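Local coordinates for 457aa long hypothetical protein (Pyrococcus horikoshii, PDB 2CSU), which is of unknown function but combines a CoA-binding domain of the Rossmann class with two further alpha/beta domains of the CoA-ligase family, at residues G392-V397 and E424-P429; F190-E195 and G216-E221; T142-A147 and I165-I170. One frame throughout, in Å; residues are numbered along the deposited sequence.

Contact 1 of 3, residues G392-V397 and E424-P429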
loop_
_atom_site.group_PDB
_atom_site.type_symbol
_atom_site.label_atom_id
_atom_site.label_comp_id
_atom_site.label_asym_id
_atom_site.label_seq_id
_atom_site.Cartn_x
_atom_site.Cartn_y
_atom_site.Cartn_z
ATOM N N GLY A 392 -12.160 -0.519 -21.857
ATOM C CA GLY A 392 -13.093 -1.607 -22.099
ATOM C C GLY A 392 -14.050 -1.840 -20.937
ATOM O O GLY A 392 -15.204 -2.203 -21.151
ATOM N N ILE A 393 -13.583 -1.639 -19.709
ATOM C CA ILE A 393 -14.436 -1.829 -18.529
ATOM C C ILE A 393 -15.493 -0.731 -18.511
ATOM O O ILE A 393 -16.699 -0.974 -18.364
ATOM C CB ILE A 393 -13.639 -1.678 -17.198
ATOM C CG1 ILE A 393 -12.570 -2.765 -17.070
ATOM C CG2 ILE A 393 -14.609 -1.698 -16.013
ATOM C CD1 ILE A 393 -13.111 -4.125 -17.024
ATOM N N ILE A 394 -14.988 0.488 -18.623
ATOM C CA ILE A 394 -15.786 1.695 -18.617
ATOM C C ILE A 394 -16.865 1.660 -19.691
ATOM O O ILE A 394 -18.044 1.885 -19.416
ATOM C CB ILE A 394 -14.862 2.914 -18.816
ATOM C CG1 ILE A 394 -13.959 3.059 -17.584
ATOM C CG2 ILE A 394 -15.679 4.161 -19.104
ATOM C CD1 ILE A 394 -12.996 4.217 -17.634
ATOM N N ARG A 395 -16.457 1.361 -20.914
ATOM C CA ARG A 395 -17.393 1.302 -22.027
ATOM C C ARG A 395 -18.531 0.308 -21.749
ATOM O O ARG A 395 -19.693 0.574 -22.068
ATOM C CB ARG A 395 -16.630 0.913 -23.296
ATOM C CG ARG A 395 -17.444 0.930 -24.567
ATOM C CD ARG A 395 -16.654 0.297 -25.685
ATOM N NE ARG A 395 -17.521 -0.144 -26.769
ATOM C CZ ARG A 395 -17.155 -1.026 -27.690
ATOM N NH1 ARG A 395 -15.935 -1.557 -27.652
ATOM N NH2 ARG A 395 -18.008 -1.387 -28.638
ATOM N N ALA A 396 -18.203 -0.833 -21.142
ATOM C CA ALA A 396 -19.217 -1.843 -20.833
ATOM C C ALA A 396 -20.206 -1.365 -19.769
ATOM O O ALA A 396 -21.418 -1.459 -19.963
ATOM C CB ALA A 396 -18.551 -3.147 -20.385
ATOM N N VAL A 397 -19.700 -0.861 -18.645
ATOM C CA VAL A 397 -20.577 -0.377 -17.574
ATOM C C VAL A 397 -21.531 0.681 -18.126
ATOM O O VAL A 397 -22.737 0.674 -17.844
ATOM C CB VAL A 397 -19.762 0.260 -16.410
ATOM C CG1 VAL A 397 -20.714 0.877 -15.379
ATOM C CG2 VAL A 397 -18.867 -0.796 -15.746
ATOM N N GLU A 424 -11.020 5.772 -11.895
ATOM C CA GLU A 424 -11.542 6.639 -10.843
ATOM C C GLU A 424 -12.294 7.844 -11.414
ATOM O O GLU A 424 -13.226 8.372 -10.821
ATOM C CB GLU A 424 -10.366 7.112 -9.988
ATOM C CG GLU A 424 -9.609 5.946 -9.350
ATOM C CD GLU A 424 -10.295 5.546 -8.064
ATOM O OE1 GLU A 424 -11.114 6.309 -7.573
ATOM O OE2 GLU A 424 -9.995 4.466 -7.555
ATOM N N LYS A 425 -11.833 8.303 -12.592
ATOM C CA LYS A 425 -12.468 9.459 -13.216
ATOM C C LYS A 425 -13.889 9.139 -13.690
ATOM O O LYS A 425 -14.660 10.008 -14.080
ATOM C CB LYS A 425 -11.609 9.894 -14.405
ATOM C CG LYS A 425 -12.322 10.910 -15.300
ATOM C CD LYS A 425 -11.765 10.917 -16.727
ATOM C CE LYS A 425 -10.942 12.174 -17.032
ATOM N NZ LYS A 425 -10.962 12.437 -18.472
ATOM N N ASN A 426 -14.214 7.834 -13.684
ATOM C CA ASN A 426 -15.543 7.423 -14.117
ATOM C C ASN A 426 -16.349 6.799 -12.972
ATOM O O ASN A 426 -17.316 6.077 -13.172
ATOM C CB ASN A 426 -15.388 6.417 -15.261
ATOM C CG ASN A 426 -15.124 7.151 -16.552
ATOM O OD1 ASN A 426 -16.015 7.373 -17.367
ATOM N ND2 ASN A 426 -13.845 7.517 -16.745
ATOM N N GLY A 427 -15.888 7.067 -11.735
ATOM C CA GLY A 427 -16.604 6.553 -10.571
ATOM C C GLY A 427 -16.334 5.063 -10.342
ATOM O O GLY A 427 -16.968 4.408 -9.526
ATOM N N ILE A 428 -15.297 4.449 -10.898
ATOM C CA ILE A 428 -14.964 3.072 -10.552
ATOM C C ILE A 428 -13.815 2.988 -9.562
ATOM O O ILE A 428 -12.662 3.232 -9.924
ATOM C CB ILE A 428 -14.554 2.265 -11.800
ATOM C CG1 ILE A 428 -15.740 2.152 -12.761
ATOM C CG2 ILE A 428 -14.023 0.898 -11.385
ATOM C CD1 ILE A 428 -15.427 1.349 -14.022
ATOM N N PRO A 429 -14.111 2.631 -8.298
ATOM C CA PRO A 429 -13.057 2.523 -7.279
ATOM C C PRO A 429 -12.021 1.521 -7.786
ATOM O O PRO A 429 -12.372 0.419 -8.199
ATOM C CB PRO A 429 -13.808 2.003 -6.046
ATOM C CG PRO A 429 -15.206 2.489 -6.260
ATOM C CD PRO A 429 -15.419 2.255 -7.740
#
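The amide nitrogen of Asn-426 is held by the carbonyl of Leu-422, one turn back in the helix that ends here, and ND2 of Asn-426 also lies 3.5 Å from CD1 of Ile-394. That isoleucine straddles the carboxamide: CD1 sits by ND2, while CG2 stands 3.7 Å from OD1, so both methyls rest over the same face of the flat group and the two side chains cross at about a right angle. With chi2 of -99° the amide turns a broad face to the helix 392-397. An asparagine suits this exposed position at the border of the contact, because its plane gives the isoleucine a surface to lie on while its N-H groups remain available to the chain that precedes it.

Residues 424-429 lead out of helix 417-424 through a type I turn and a Schellman motif. Gly-427, as C-prime residue with positive phi, sends its N back to Glu-424 O (3.1 Å), Ile-428 N reaches back to Leu-423 O, and a residue without a side chain takes up this backbone conformation easily. The reversal turns the chain toward strand 430-431, in the alternation of parallel strands and helices that marks this Ligase-CoA domain.

Just past the turn comes Ile-428, whose extended chain (chi2 -179°) drives CD1 at the helix. This one methyl meets Ile-393 CG2 at 3.7 Å, Ile-394 CG1 at 4.2 Å and Val-397 CG2 at 4.4 Å. Three beta-branched residues thus offer a purely hydrocarbon seat to CD1, which reaches the helix surface from the end of the longer branch. Ile-428 also packs on Leu-423 and Ala-408, while Val-397 leans on Val-406 of strand 406-411 and on Leu-364 of helix 353-365.

Contact 2 of 3, residues F190-E195 and G216-E221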
loop_
_atom_site.group_PDB
_atom_site.type_symbol
_atom_site.label_atom_id
_atom_site.label_comp_id
_atom_site.label_asym_id
_atom_site.label_seq_id
_atom_site.Cartn_x
_atom_site.Cartn_y
_atom_site.Cartn_z
ATOM N N PHE A 190 -18.346 13.362 17.238
ATOM C CA PHE A 190 -18.667 12.420 16.171
ATOM C C PHE A 190 -20.162 12.448 15.859
ATOM O O PHE A 190 -20.567 12.605 14.697
ATOM C CB PHE A 190 -18.303 10.984 16.572
ATOM C CG PHE A 190 -16.830 10.712 16.624
ATOM C CD1 PHE A 190 -16.042 10.865 15.489
ATOM C CD2 PHE A 190 -16.235 10.275 17.806
ATOM C CE1 PHE A 190 -14.676 10.586 15.526
ATOM C CE2 PHE A 190 -14.879 9.995 17.858
ATOM C CZ PHE A 190 -14.093 10.151 16.716
ATOM N N ALA A 191 -20.976 12.290 16.902
ATOM C CA ALA A 191 -22.431 12.253 16.751
ATOM C C ALA A 191 -23.005 13.458 16.014
ATOM O O ALA A 191 -23.775 13.310 15.069
ATOM C CB ALA A 191 -23.086 12.138 18.111
ATOM N N GLU A 192 -22.649 14.652 16.470
ATOM C CA GLU A 192 -23.151 15.855 15.846
ATOM C C GLU A 192 -22.664 15.934 14.408
ATOM O O GLU A 192 -23.391 16.394 13.532
ATOM C CB GLU A 192 -22.711 17.086 16.636
ATOM C CG GLU A 192 -23.618 17.393 17.836
ATOM C CD GLU A 192 -22.853 17.952 19.028
ATOM O OE1 GLU A 192 -22.094 18.929 18.849
ATOM O OE2 GLU A 192 -23.008 17.413 20.149
ATOM N N LEU A 193 -21.441 15.479 14.168
ATOM C CA LEU A 193 -20.898 15.510 12.824
ATOM C C LEU A 193 -21.612 14.500 11.927
ATOM O O LEU A 193 -21.921 14.805 10.781
ATOM C CB LEU A 193 -19.404 15.248 12.853
ATOM C CG LEU A 193 -18.565 16.446 13.303
ATOM C CD1 LEU A 193 -17.105 16.027 13.353
ATOM C CD2 LEU A 193 -18.752 17.629 12.340
HETATM N N MSE A 194 -21.892 13.312 12.460
HETATM C CA MSE A 194 -22.588 12.288 11.699
HETATM C C MSE A 194 -24.004 12.752 11.394
HETATM O O MSE A 194 -24.553 12.412 10.347
HETATM C CB MSE A 194 -22.639 10.955 12.460
HETATM C CG MSE A 194 -21.351 10.144 12.389
HETATM SE SE MSE A 194 -21.317 8.648 13.459
HETATM C CE MSE A 194 -21.778 9.321 14.809
ATOM N N GLU A 195 -24.608 13.516 12.303
ATOM C CA GLU A 195 -25.961 13.997 12.048
ATOM C C GLU A 195 -25.927 14.955 10.861
ATOM O O GLU A 195 -26.746 14.868 9.953
ATOM C CB GLU A 195 -26.544 14.703 13.281
ATOM C CG GLU A 195 -27.041 13.745 14.374
ATOM C CD GLU A 195 -27.545 14.462 15.627
ATOM O OE1 GLU A 195 -26.828 15.347 16.148
ATOM O OE2 GLU A 195 -28.657 14.133 16.091
ATOM N N GLY A 216 -21.337 7.403 24.386
ATOM C CA GLY A 216 -21.514 6.195 23.587
ATOM C C GLY A 216 -22.979 5.970 23.209
ATOM O O GLY A 216 -23.300 5.444 22.152
ATOM N N LYS A 217 -23.878 6.361 24.103
ATOM C CA LYS A 217 -25.312 6.194 23.885
ATOM C C LYS A 217 -25.800 7.020 22.697
ATOM O O LYS A 217 -26.483 6.504 21.813
ATOM C CB LYS A 217 -26.076 6.609 25.145
ATOM C CG LYS A 217 -27.596 6.633 25.006
ATOM C CD LYS A 217 -28.188 5.239 24.807
ATOM C CE LYS A 217 -29.615 5.299 24.296
ATOM N NZ LYS A 217 -29.630 5.368 22.812
ATOM N N LYS A 218 -25.459 8.308 22.696
ATOM C CA LYS A 218 -25.862 9.218 21.625
ATOM C C LYS A 218 -25.234 8.795 20.292
ATOM O O LYS A 218 -25.884 8.820 19.244
ATOM C CB LYS A 218 -25.433 10.645 21.975
ATOM C CG LYS A 218 -25.800 11.682 20.932
ATOM C CD LYS A 218 -25.230 13.053 21.293
ATOM C CE LYS A 218 -25.597 14.117 20.253
ATOM N NZ LYS A 218 -24.974 15.436 20.567
ATOM N N PHE A 219 -23.969 8.396 20.352
ATOM C CA PHE A 219 -23.230 7.958 19.177
ATOM C C PHE A 219 -23.926 6.788 18.484
ATOM O O PHE A 219 -24.216 6.834 17.281
ATOM C CB PHE A 219 -21.812 7.544 19.589
ATOM C CG PHE A 219 -20.927 7.151 18.436
ATOM C CD1 PHE A 219 -19.929 8.015 17.979
ATOM C CD2 PHE A 219 -21.083 5.911 17.808
ATOM C CE1 PHE A 219 -19.096 7.647 16.913
ATOM C CE2 PHE A 219 -20.251 5.534 16.734
ATOM C CZ PHE A 219 -19.257 6.409 16.291
HETATM N N MSE A 220 -24.200 5.734 19.246
HETATM C CA MSE A 220 -24.839 4.556 18.679
HETATM C C MSE A 220 -26.220 4.817 18.077
HETATM O O MSE A 220 -26.532 4.313 16.998
HETATM C CB MSE A 220 -24.921 3.441 19.729
HETATM C CG MSE A 220 -23.599 2.703 19.951
HETATM SE SE MSE A 220 -22.443 2.843 18.551
HETATM C CE MSE A 220 -20.937 2.444 19.325
ATOM N N GLU A 221 -27.041 5.612 18.755
ATOM C CA GLU A 221 -28.373 5.890 18.242
ATOM C C GLU A 221 -28.324 6.783 17.005
ATOM O O GLU A 221 -29.160 6.662 16.119
ATOM C CB GLU A 221 -29.250 6.522 19.326
ATOM C CG GLU A 221 -30.722 6.625 18.927
ATOM C CD GLU A 221 -31.323 5.281 18.493
ATOM O OE1 GLU A 221 -31.349 4.329 19.313
ATOM O OE2 GLU A 221 -31.774 5.181 17.326
#
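A selenomethionine lies over the Phe-219 ring while a second phenylalanine presses on that ring's edge. The CE methyl of Met-194 stands 4.0 Å from the centroid of the Phe-219 ring in a CH-pi contact, and its selenium lies over the same face in a Met-aromatic arrangement. The bend at the last torsion (chi3 -50°) is what folds the methyl back onto the ring; a flexible methionine side chain ending in an apolar methyl is well suited to this. At the edge, Phe-190 CB comes to 3.4 Å from Phe-219 CE1, a tight fit. The two phenyl planes are nearly perpendicular, at 84°, yet their approach is oblique.

Beside this aromatic patch the helices come close enough for Ala-191 CA and Phe-219 CA to be 5.0 Å apart, which the small alanine permits. Its methyl supports the fully extended chain of Lys-218, touching CE at 3.8 Å. The lysine's hydrocarbon part thereby runs across the alanine and delivers NZ to Glu-192 OE2 for a 2.8 Å salt bridge. The other carboxylate oxygen, OE1, is paired with Arg-123, so the glutamate serves two cations, which would probably stabilise its negative charge.

The axes of the two segments run nearly parallel, 19° apart with a closest approach of 9.0 Å. The phenylalanines face the sheet, and partly exposed Glu-192 and Lys-218 lie outside. Helices 190-197 and 216-229 flank strand 205-210 in sequence and cover the same sheet: Phe-190 and Phe-219 both rest on Leu-208 and Ile-210 of that strand, and Phe-190 also reaches Ile-155 of the neighbouring parallel strand 152-156.

Contact 3 of 3, residues T142-A147 and I165-I170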
loop_
_atom_site.group_PDB
_atom_site.type_symbol
_atom_site.label_atom_id
_atom_site.label_comp_id
_atom_site.label_asym_id
_atom_site.label_seq_id
_atom_site.Cartn_x
_atom_site.Cartn_y
_atom_site.Cartn_z
ATOM N N THR A 142 -6.602 24.329 7.665
ATOM C CA THR A 142 -5.645 23.463 8.339
ATOM C C THR A 142 -4.230 23.982 8.110
ATOM O O THR A 142 -4.024 24.925 7.332
ATOM C CB THR A 142 -5.715 22.026 7.757
ATOM O OG1 THR A 142 -5.258 22.021 6.397
ATOM C CG2 THR A 142 -7.110 21.518 7.785
ATOM N N PHE A 143 -3.250 23.374 8.785
ATOM C CA PHE A 143 -1.866 23.762 8.581
ATOM C C PHE A 143 -1.121 22.668 7.816
ATOM O O PHE A 143 0.098 22.554 7.890
ATOM C CB PHE A 143 -1.172 24.108 9.907
ATOM C CG PHE A 143 -1.219 23.017 10.941
ATOM C CD1 PHE A 143 -0.308 21.965 10.907
ATOM C CD2 PHE A 143 -2.166 23.050 11.951
ATOM C CE1 PHE A 143 -0.342 20.963 11.874
ATOM C CE2 PHE A 143 -2.214 22.056 12.925
ATOM C CZ PHE A 143 -1.303 21.010 12.890
ATOM N N ILE A 144 -1.866 21.871 7.062
ATOM C CA ILE A 144 -1.274 20.812 6.242
ATOM C C ILE A 144 -1.843 20.894 4.825
ATOM O O ILE A 144 -2.844 21.560 4.593
ATOM C CB ILE A 144 -1.542 19.386 6.828
ATOM C CG1 ILE A 144 -3.031 19.054 6.769
ATOM C CG2 ILE A 144 -1.018 19.301 8.269
ATOM C CD1 ILE A 144 -3.325 17.599 7.140
ATOM N N THR A 145 -1.205 20.234 3.868
ATOM C CA THR A 145 -1.689 20.288 2.490
ATOM C C THR A 145 -3.104 19.698 2.358
ATOM O O THR A 145 -3.468 18.763 3.074
ATOM C CB THR A 145 -0.703 19.550 1.533
ATOM O OG1 THR A 145 -1.065 19.823 0.177
ATOM C CG2 THR A 145 -0.756 18.058 1.754
ATOM N N VAL A 146 -3.900 20.251 1.445
ATOM C CA VAL A 146 -5.273 19.797 1.236
ATOM C C VAL A 146 -5.337 18.416 0.565
ATOM O O VAL A 146 -4.529 18.082 -0.297
ATOM C CB VAL A 146 -6.076 20.834 0.372
ATOM C CG1 VAL A 146 -5.670 20.731 -1.093
ATOM C CG2 VAL A 146 -7.572 20.616 0.534
ATOM N N ALA A 147 -6.294 17.602 0.977
ATOM C CA ALA A 147 -6.426 16.284 0.387
ATOM C C ALA A 147 -7.024 16.457 -1.008
ATOM O O ALA A 147 -7.546 17.530 -1.339
ATOM C CB ALA A 147 -7.348 15.410 1.256
ATOM N N ILE A 165 -2.547 10.242 6.647
ATOM C CA ILE A 165 -3.492 9.600 5.757
ATOM C C ILE A 165 -3.735 10.525 4.559
ATOM O O ILE A 165 -3.794 10.072 3.427
ATOM C CB ILE A 165 -4.807 9.239 6.533
ATOM C CG1 ILE A 165 -4.532 8.014 7.413
ATOM C CG2 ILE A 165 -5.953 8.934 5.576
ATOM C CD1 ILE A 165 -5.670 7.614 8.342
ATOM N N VAL A 166 -3.836 11.826 4.808
ATOM C CA VAL A 166 -4.022 12.774 3.717
ATOM C C VAL A 166 -2.866 12.616 2.727
ATOM O O VAL A 166 -3.086 12.513 1.519
ATOM C CB VAL A 166 -4.082 14.220 4.252
ATOM C CG1 VAL A 166 -3.990 15.223 3.113
ATOM C CG2 VAL A 166 -5.383 14.431 5.010
ATOM N N TYR A 167 -1.635 12.565 3.227
ATOM C CA TYR A 167 -0.483 12.402 2.340
ATOM C C TYR A 167 -0.564 11.070 1.635
ATOM O O TYR A 167 -0.189 10.950 0.470
ATOM C CB TYR A 167 0.846 12.464 3.105
ATOM C CG TYR A 167 0.984 13.677 3.992
ATOM C CD1 TYR A 167 0.273 14.846 3.719
ATOM C CD2 TYR A 167 1.818 13.656 5.115
ATOM C CE1 TYR A 167 0.377 15.960 4.535
ATOM C CE2 TYR A 167 1.929 14.776 5.940
ATOM C CZ TYR A 167 1.204 15.918 5.641
ATOM O OH TYR A 167 1.288 17.021 6.448
ATOM N N LYS A 168 -1.044 10.059 2.353
ATOM C CA LYS A 168 -1.168 8.732 1.785
ATOM C C LYS A 168 -2.100 8.740 0.589
ATOM O O LYS A 168 -1.716 8.352 -0.508
ATOM C CB LYS A 168 -1.699 7.751 2.830
ATOM C CG LYS A 168 -1.799 6.305 2.324
ATOM C CD LYS A 168 -2.263 5.361 3.430
ATOM C CE LYS A 168 -1.884 3.915 3.140
ATOM N NZ LYS A 168 -2.566 3.293 1.981
ATOM N N THR A 169 -3.335 9.179 0.817
ATOM C CA THR A 169 -4.358 9.235 -0.226
ATOM C C THR A 169 -3.976 10.087 -1.434
ATOM O O THR A 169 -4.327 9.758 -2.565
ATOM C CB THR A 169 -5.672 9.774 0.345
ATOM O OG1 THR A 169 -5.402 10.956 1.109
ATOM C CG2 THR A 169 -6.333 8.724 1.240
ATOM N N ILE A 170 -3.267 11.182 -1.185
ATOM C CA ILE A 170 -2.841 12.084 -2.240
ATOM C C ILE A 170 -2.030 11.309 -3.261
ATOM O O ILE A 170 -2.332 11.337 -4.459
ATOM C CB ILE A 170 -2.004 13.248 -1.664
ATOM C CG1 ILE A 170 -2.935 14.231 -0.947
ATOM C CG2 ILE A 170 -1.220 13.955 -2.778
ATOM C CD1 ILE A 170 -2.240 15.362 -0.238
HETATM O O HOH W 1 1.528 19.316 4.691
#
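Ile-144 is the first residue of its segment to meet the helix: its CB and CG2 pack beside the phenol oxygen of Tyr-167, CB 3.7 Å from OH, while the far end of its chain brings CD1 near Val-166 CG2. Placing CG1 between the backbone N and the carbonyl carbon (chi1 66°) lets one isoleucine serve both neighbours. Next, the backbone N of Thr-145 gives its hydrogen to a water at 3.0 Å, and this water lies 2.9 Å from Tyr-167 OH, bridging loop and helix. The CG2 methyl of Thr-145 sits near the plane of the tyrosine ring, at its edge, 3.7 Å from CE1, and meets Ile-170 CD1 tip to tip. The carbonyl oxygen of Thr-145 lies against Val-166 CG1. Val-146 turns its side chain away and contributes its carbonyl, whose O is 3.6 Å from Ile-170 CD1. Last, Ala-147 places CB 3.8 Å from Val-166 CG1, a short side chain letting the backbone come close to the helix.

Tyr-167 also packs on Val-415, and Ile-170 on Tyr-414, of the second subunit. The loop runs on into strand 148-149 at the edge of strand 175-181, and helix 159-171 joins the adjacent parallel strands 152-156 and 175-181, a beta-alpha-beta crossover as in flavodoxin-like domains.

How the contacts relate
Along the chain the order is contact 3, contact 2, contact 1, each closing before the next opens. Contacts 2 and 3 are built around one mixed sheet, in which strand 152-156 stands between 175-181, beside contact 3, and 205-210, beside contact 2; their centres are 26 Å apart. Contact 1 lies in the C-terminal domain on a separate sheet, 35 Å centre to centre from contact 2, on the opposite side of the chain's centre, and 26 Å from contact 3. In the dimer, helix 159-171 of contact 3 packs on residues 414-415 of the second subunit's C-terminal domain, just before its helix 417-424, while no other chain touches the two segments of contact 1.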